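Long-range contacts in Two-component system sensor histidine kinase (Bacteroides thetaiotaomicron, PDB 3OTT), which probably senses saccharides through its extracellular beta-propeller region and relays the signal to its own histidine kinase domain, which uses ATP to phosphorylate a histidine: residues 17-22 and 51-56; 433-438 and 472-477; 141-146 and 175-180. All coordinates share one frame; numbering follows the deposited sequence.

Contact 1 (17-22 and 51-56); sequences LGAEAS and TQQHFT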
# COMPACT_ATOMS: atom_id res chain seq x y z
N LEU B 17 16.18 1.45 35.65
CA LEU B 17 17.09 0.50 35.08
C LEU B 17 18.05 -0.00 36.15
O LEU B 17 18.33 0.70 37.12
CB LEU B 17 17.89 1.14 33.94
CG LEU B 17 17.08 1.76 32.81
CD1 LEU B 17 17.98 2.55 31.89
CD2 LEU B 17 16.26 0.72 32.05
N GLY B 18 18.59 -1.20 35.96
CA GLY B 18 19.61 -1.70 36.90
C GLY B 18 20.97 -1.12 36.56
O GLY B 18 21.06 -0.15 35.80
N ALA B 19 22.01 -1.70 37.14
CA ALA B 19 23.39 -1.40 36.81
C ALA B 19 23.81 0.09 36.92
O ALA B 19 24.64 0.55 36.11
CB ALA B 19 23.73 -1.97 35.38
N GLU B 20 23.25 0.83 37.89
CA GLU B 20 23.45 2.30 38.04
C GLU B 20 23.17 3.21 36.80
O GLU B 20 23.49 4.41 36.81
CB GLU B 20 24.80 2.68 38.65
CG GLU B 20 24.83 4.16 39.24
CD GLU B 20 24.71 4.27 40.80
OE1 GLU B 20 25.00 3.29 41.55
OE2 GLU B 20 24.35 5.38 41.29
N ALA B 21 22.58 2.64 35.77
CA ALA B 21 22.13 3.43 34.66
C ALA B 21 20.94 4.24 35.20
O ALA B 21 20.13 3.74 35.95
CB ALA B 21 21.72 2.54 33.55
N SER B 22 20.82 5.50 34.86
CA SER B 22 19.62 6.20 35.27
C SER B 22 19.18 7.17 34.21
O SER B 22 18.02 7.55 34.21
CB SER B 22 19.78 6.87 36.63
OG SER B 22 20.91 7.72 36.65
N THR B 51 13.52 -5.06 33.12
CA THR B 51 14.61 -4.61 32.29
C THR B 51 15.72 -5.64 32.22
O THR B 51 15.93 -6.40 33.16
CB THR B 51 15.16 -3.25 32.74
OG1 THR B 51 15.77 -3.39 34.04
CG2 THR B 51 14.05 -2.21 32.83
N GLN B 52 16.44 -5.65 31.12
CA GLN B 52 17.56 -6.56 30.98
C GLN B 52 18.75 -5.85 30.27
O GLN B 52 18.59 -5.21 29.22
CB GLN B 52 17.10 -7.82 30.18
CG GLN B 52 18.14 -8.90 30.04
CD GLN B 52 17.62 -10.11 29.23
OE1 GLN B 52 18.26 -10.58 28.29
NE2 GLN B 52 16.47 -10.59 29.59
N GLN B 53 19.94 -6.01 30.84
CA GLN B 53 21.09 -5.29 30.33
C GLN B 53 21.74 -6.05 29.21
O GLN B 53 21.70 -7.26 29.19
CB GLN B 53 22.10 -4.94 31.42
CG GLN B 53 22.96 -6.09 31.96
CD GLN B 53 23.80 -5.59 33.11
OE1 GLN B 53 23.26 -5.25 34.14
NE2 GLN B 53 25.11 -5.45 32.91
N HIS B 54 22.34 -5.33 28.26
CA HIS B 54 23.07 -6.05 27.19
C HIS B 54 24.51 -5.61 27.04
O HIS B 54 24.99 -5.42 25.96
CB HIS B 54 22.30 -5.94 25.89
CG HIS B 54 20.94 -6.56 25.97
ND1 HIS B 54 20.71 -7.89 25.65
CD2 HIS B 54 19.77 -6.08 26.43
CE1 HIS B 54 19.43 -8.17 25.85
NE2 HIS B 54 18.84 -7.10 26.34
N PHE B 55 25.18 -5.44 28.16
CA PHE B 55 26.55 -4.98 28.21
C PHE B 55 27.19 -5.57 29.45
O PHE B 55 26.48 -6.00 30.37
CB PHE B 55 26.61 -3.44 28.22
CG PHE B 55 25.89 -2.80 29.37
CD1 PHE B 55 26.49 -2.67 30.61
CD2 PHE B 55 24.62 -2.32 29.20
CE1 PHE B 55 25.82 -2.04 31.68
CE2 PHE B 55 23.91 -1.72 30.25
CZ PHE B 55 24.51 -1.58 31.49
N THR B 56 28.52 -5.58 29.50
CA THR B 56 29.25 -6.06 30.66
C THR B 56 30.10 -4.92 31.22
O THR B 56 30.74 -4.18 30.45
CB THR B 56 30.12 -7.32 30.27
OG1 THR B 56 29.24 -8.33 29.75
CG2 THR B 56 30.97 -7.90 31.45

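Contact 2 (433-438 and 472-477); sequences WISTCL and MFINQI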
# COMPACT_ATOMS: atom_id res chain seq x y z
N TRP B 433 -35.38 -17.44 0.14
CA TRP B 433 -36.26 -16.24 0.05
C TRP B 433 -35.31 -15.10 -0.30
O TRP B 433 -34.30 -14.90 0.40
CB TRP B 433 -36.95 -16.00 1.40
CG TRP B 433 -38.13 -16.94 1.63
CD1 TRP B 433 -38.10 -18.31 1.85
CD2 TRP B 433 -39.52 -16.57 1.64
NE1 TRP B 433 -39.37 -18.79 2.02
CE2 TRP B 433 -40.26 -17.75 1.87
CE3 TRP B 433 -40.20 -15.34 1.51
CZ2 TRP B 433 -41.67 -17.75 1.93
CZ3 TRP B 433 -41.61 -15.33 1.58
CH2 TRP B 433 -42.32 -16.53 1.78
N ILE B 434 -35.59 -14.39 -1.39
CA ILE B 434 -34.66 -13.38 -1.93
C ILE B 434 -35.38 -12.06 -2.10
O ILE B 434 -36.38 -11.98 -2.79
CB ILE B 434 -34.09 -13.84 -3.28
CG1 ILE B 434 -33.37 -15.17 -3.11
CG2 ILE B 434 -33.16 -12.78 -3.90
CD1 ILE B 434 -33.35 -16.00 -4.40
N SER B 435 -34.91 -11.04 -1.40
CA SER B 435 -35.53 -9.76 -1.54
C SER B 435 -34.73 -8.92 -2.53
O SER B 435 -33.50 -8.93 -2.50
CB SER B 435 -35.68 -9.04 -0.18
OG SER B 435 -34.48 -8.41 0.24
N THR B 436 -35.44 -8.16 -3.34
CA THR B 436 -34.87 -7.40 -4.42
C THR B 436 -35.27 -5.87 -4.39
O THR B 436 -36.24 -5.48 -3.77
CB THR B 436 -35.39 -8.09 -5.69
OG1 THR B 436 -34.66 -9.33 -5.85
CG2 THR B 436 -35.18 -7.32 -6.85
N CYS B 437 -34.54 -5.03 -5.10
CA CYS B 437 -35.06 -3.75 -5.48
C CYS B 437 -35.71 -3.97 -6.87
O CYS B 437 -35.12 -4.66 -7.73
CB CYS B 437 -33.90 -2.73 -5.56
SG CYS B 437 -34.27 -1.10 -6.31
N LEU B 438 -36.92 -3.49 -7.06
CA LEU B 438 -37.63 -3.58 -8.37
C LEU B 438 -38.32 -4.90 -8.72
O LEU B 438 -39.28 -4.90 -9.48
CB LEU B 438 -36.78 -3.14 -9.57
CG LEU B 438 -36.38 -1.67 -9.79
CD1 LEU B 438 -35.48 -1.68 -11.07
CD2 LEU B 438 -37.56 -0.72 -9.99
N MET B 472 -42.27 -2.51 -4.32
CA MET B 472 -41.40 -3.42 -5.07
C MET B 472 -39.93 -3.34 -4.61
O MET B 472 -39.12 -4.22 -4.98
CB MET B 472 -41.51 -3.19 -6.58
CG MET B 472 -42.86 -3.66 -7.17
SD MET B 472 -43.15 -5.45 -6.93
CE MET B 472 -42.09 -6.20 -8.13
N PHE B 473 -39.63 -2.31 -3.80
CA PHE B 473 -38.31 -2.12 -3.19
C PHE B 473 -38.25 -2.65 -1.78
O PHE B 473 -38.70 -2.01 -0.79
CB PHE B 473 -37.85 -0.66 -3.23
CG PHE B 473 -38.47 0.10 -4.35
CD1 PHE B 473 -37.76 0.32 -5.54
CD2 PHE B 473 -39.80 0.55 -4.26
CE1 PHE B 473 -38.34 1.00 -6.62
CE2 PHE B 473 -40.41 1.22 -5.31
CZ PHE B 473 -39.66 1.46 -6.50
N ILE B 474 -37.64 -3.81 -1.69
CA ILE B 474 -37.61 -4.53 -0.43
C ILE B 474 -36.20 -4.57 0.16
O ILE B 474 -35.27 -5.02 -0.50
CB ILE B 474 -38.28 -5.88 -0.60
CG1 ILE B 474 -39.79 -5.66 -0.76
CG2 ILE B 474 -38.24 -6.63 0.70
CD1 ILE B 474 -40.31 -5.62 -2.04
N ASN B 475 -36.03 -4.06 1.37
CA ASN B 475 -34.73 -4.00 2.01
C ASN B 475 -34.32 -5.28 2.72
O ASN B 475 -33.20 -5.69 2.54
CB ASN B 475 -34.56 -2.78 2.96
CG ASN B 475 -34.18 -1.43 2.22
OD1 ASN B 475 -34.70 -1.10 1.16
ND2 ASN B 475 -33.29 -0.64 2.85
N GLN B 476 -35.17 -5.85 3.59
CA GLN B 476 -34.86 -7.00 4.48
C GLN B 476 -36.13 -7.83 4.72
O GLN B 476 -37.24 -7.29 4.88
CB GLN B 476 -34.44 -6.55 5.88
CG GLN B 476 -33.03 -6.05 6.04
CD GLN B 476 -32.94 -4.83 6.96
OE1 GLN B 476 -33.50 -3.79 6.66
NE2 GLN B 476 -32.24 -4.96 8.05
N ILE B 477 -35.95 -9.14 4.76
CA ILE B 477 -37.05 -10.05 4.96
C ILE B 477 -36.56 -10.96 6.09
O ILE B 477 -35.45 -11.46 6.01
CB ILE B 477 -37.42 -10.82 3.66
CG1 ILE B 477 -36.16 -11.42 2.97
CG2 ILE B 477 -38.11 -9.90 2.65
CD1 ILE B 477 -36.41 -12.25 1.70

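Contact 3 (141-146 and 175-180); sequences NGLPNN and GKFEGI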
# COMPACT_ATOMS: atom_id res chain seq x y z
N ASN B 141 30.94 22.34 1.91
CA ASN B 141 29.49 22.14 1.69
C ASN B 141 28.55 23.28 2.17
O ASN B 141 27.35 23.23 1.90
CB ASN B 141 29.04 20.75 2.15
CG ASN B 141 30.01 19.62 1.70
OD1 ASN B 141 31.06 19.38 2.33
ND2 ASN B 141 29.65 18.93 0.61
N GLY B 142 29.10 24.30 2.83
CA GLY B 142 28.30 25.44 3.34
C GLY B 142 27.50 25.06 4.58
O GLY B 142 26.45 25.66 4.85
N LEU B 143 27.94 24.06 5.33
CA LEU B 143 27.30 23.79 6.62
C LEU B 143 27.44 25.01 7.54
O LEU B 143 28.47 25.68 7.50
CB LEU B 143 27.90 22.57 7.27
CG LEU B 143 27.33 21.21 6.89
CD1 LEU B 143 28.07 20.18 7.69
CD2 LEU B 143 25.82 21.15 7.18
N PRO B 144 26.41 25.34 8.34
CA PRO B 144 26.64 26.53 9.20
C PRO B 144 27.65 26.22 10.34
O PRO B 144 28.36 27.11 10.79
CB PRO B 144 25.22 26.91 9.71
CG PRO B 144 24.37 25.69 9.45
CD PRO B 144 25.01 24.89 8.35
N ASN B 145 27.75 24.95 10.73
CA ASN B 145 28.66 24.52 11.80
C ASN B 145 28.88 23.00 11.62
O ASN B 145 28.08 22.37 10.96
CB ASN B 145 28.07 24.95 13.17
CG ASN B 145 29.04 24.82 14.32
OD1 ASN B 145 29.28 23.71 14.81
ND2 ASN B 145 29.59 25.94 14.80
N ASN B 146 30.00 22.45 12.08
CA ASN B 146 30.30 21.01 12.02
C ASN B 146 29.79 20.23 13.23
O ASN B 146 29.84 19.01 13.22
CB ASN B 146 31.83 20.79 11.94
CG ASN B 146 32.42 21.36 10.63
OD1 ASN B 146 31.89 21.12 9.51
ND2 ASN B 146 33.51 22.16 10.76
N GLY B 175 25.40 19.15 -3.85
CA GLY B 175 26.03 18.64 -2.64
C GLY B 175 26.31 19.68 -1.54
O GLY B 175 27.19 19.46 -0.69
N LYS B 176 25.57 20.79 -1.55
CA LYS B 176 25.76 21.81 -0.54
C LYS B 176 24.55 21.93 0.41
O LYS B 176 23.58 21.23 0.28
CB LYS B 176 26.01 23.16 -1.21
CG LYS B 176 27.33 23.28 -1.92
CD LYS B 176 27.64 24.80 -2.04
CE LYS B 176 28.72 25.11 -3.12
NZ LYS B 176 30.04 24.57 -2.68
N PHE B 177 24.60 22.86 1.35
CA PHE B 177 23.51 23.02 2.25
C PHE B 177 22.93 24.42 2.21
O PHE B 177 23.63 25.38 2.32
CB PHE B 177 23.93 22.64 3.69
CG PHE B 177 24.27 21.18 3.83
CD1 PHE B 177 25.53 20.70 3.42
CD2 PHE B 177 23.35 20.28 4.37
CE1 PHE B 177 25.82 19.36 3.53
CE2 PHE B 177 23.66 18.93 4.52
CZ PHE B 177 24.89 18.47 4.09
N GLU B 178 21.62 24.51 2.16
CA GLU B 178 20.97 25.81 2.18
C GLU B 178 20.55 26.14 3.63
O GLU B 178 19.82 25.35 4.25
CB GLU B 178 19.72 25.71 1.28
CG GLU B 178 18.89 26.98 1.30
CD GLU B 178 17.54 26.88 0.55
OE1 GLU B 178 17.07 25.75 0.18
OE2 GLU B 178 16.93 27.99 0.36
N GLY B 179 20.98 27.27 4.17
CA GLY B 179 20.52 27.74 5.50
C GLY B 179 19.03 28.08 5.59
O GLY B 179 18.41 28.44 4.57
N ILE B 180 18.45 27.94 6.79
CA ILE B 180 17.06 28.36 7.04
C ILE B 180 17.08 29.19 8.30
O ILE B 180 17.19 28.65 9.40
CB ILE B 180 16.06 27.18 7.23
CG1 ILE B 180 15.96 26.36 5.98
CG2 ILE B 180 14.66 27.69 7.59
CD1 ILE B 180 15.59 24.91 6.30

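Contact 1 (17-22 and 51-56)
Ala19 sets its methyl group against the far end of the Phe55 ring, CB lying 4.0 Å from Phe55 CZ, and in doing so joins two parts of one beta-propeller blade. The loop that holds Ala19 leads into strand 24-29, the first strand of a four-stranded antiparallel sheet, while residues 51-53 form the fourth. A type I' turn from Gly18 to Ala21, closed by a backbone hydrogen bond from Ala21 N to Gly18 O, brings Ala19 to its apex and aims the methyl at the outer strand. There it also meets an amide: Ala19 CB is 3.5 Å from Gln53 OE1. No hydrogen bond crosses between the two segments, so the match rests on shape. At the start of both segments, Leu17 and Thr51 cross at about a right angle, with Leu17 CD2 3.8 Å from Thr51 CG2. Phe44, of strand 42-46, meets the Phe55 ring steeply and also touches Ala21, which ties the loop to the body of the sheet. The surface that Ala19 meets is fixed from within its own segment. Gln53 has CG between the backbone N and the carbonyl carbon (chi1 74°), and its otherwise extended chain carries CD over one face of Phe55, toward the rim. From that position Gln53 NE2 gives a nearly straight hydrogen bond of 2.9 Å to Phe55 O, with the acceptor in the plane of the amide.

Contact 2 (433-438 and 472-477)
Cys437 meets the Phe473 ring at its edge: the sulfur lies almost in the ring plane, with Cys437 SG 3.8 Å from Phe473 CD1 and the line from SG to the ring centroid 86° off the normal. Leu438 approaches the same ring slantwise, bringing CD2 to 3.9 Å from Phe473 CE1. These pairs mark one end of a seam between adjoining propeller blades, where strand 431-436 runs roughly antiparallel to strand 474-479, the first strand of the next blade. At the other end the contact is aliphatic. Ile477 has CG1 between its backbone N and carbonyl carbon (chi1 48°), which sends CD1 across the seam to rest 3.8 Å from Trp433 CB and 3.6 Å from Trp433 O. In the middle, Ser435 CB touches Ile474 CG2 at 3.6 Å and also packs on Ile477. At a classic beta bulge Asn475 and Gln476 both face Leu488 and point away from strand 431-436, while Ile474 CG2 and Ile477 reach Ser435. The backbones are joined by a good hydrogen bond from Ile474 N to Thr436 O (3.0 Å, 162° at the hydrogen) and by a weak one from Leu438 N to Met472 O. The indole nitrogen of Trp433 is held elsewhere, by Asp427, and Glu98 of the second subunit packs on Leu438 and Phe473. With so few polar links, the blades are probably kept in place mainly by the interlocking of apolar side chains, and the backbone bond chiefly fixes how the strands are aligned where they converge.

Contact 3 (141-146 and 175-180)
A G1 beta bulge at Gly175 and Lys176, both facing Ile171, lies at the outer strand of a propeller blade, and Asn141, the last residue of the short helix 138-141, binds this corner twice. Its side-chain amide gives an almost straight hydrogen bond from Asn141 ND2 to Gly175 O (2.8 Å), the acceptor lying in the amide plane. Its backbone carbonyl receives the second, from Phe177 N to Asn141 O (2.8 Å), more bent at the hydrogen (137°). The other amide atom, OD1, takes a hydrogen bond from Asp137 N, so both ends of the amide are engaged and its rotation is fixed. Gly142 then leaves the helix with positive phi, and the chain turns to bring Leu143 over Phe177. Leu143 CD2 sits above the centre of that ring, 3.7 Å from the Phe177 centroid and only 11° off the normal, a clear CH-pi contact. Phe177 carries CG beside its own backbone N, anti to the carbonyl carbon (chi1 -66°), and the ring edge therefore also lies near the carbonyl bound by that N: Asn141 O is in the ring plane, 3.5 Å from Phe177 CD1. Leu123, from the preceding blade, touches both Leu143 and Phe177. With an alanine in place of Phe177, the Leu143 methyl would probably lose the face it rests on and a gap would open beside Leu123. The chemistry thus pairs two directional bonds at the corner with a buried CH-pi contact behind them, which implies that the loop is held in both position and orientation.

Overall arrangement
Contacts 1 and 3 repeat one topological theme: in each, the loop leading into the first strand of a blade packs on the outer strand of that same blade. Both belong to the N-terminal propeller, with centres 39 Å apart. Contact 2 lies in the other propeller, about 68 Å and 70 Å from them between centres, and joins neighbouring blades instead. Their chemistry follows their place. The surface contact 17-22/51-56 relies on van der Waals packing alone; the partly buried 141-146/175-180 adds two short hydrogen bonds; the buried 433-438/472-477 is largely apolar, and it alone is also touched by the second subunit. None touches another.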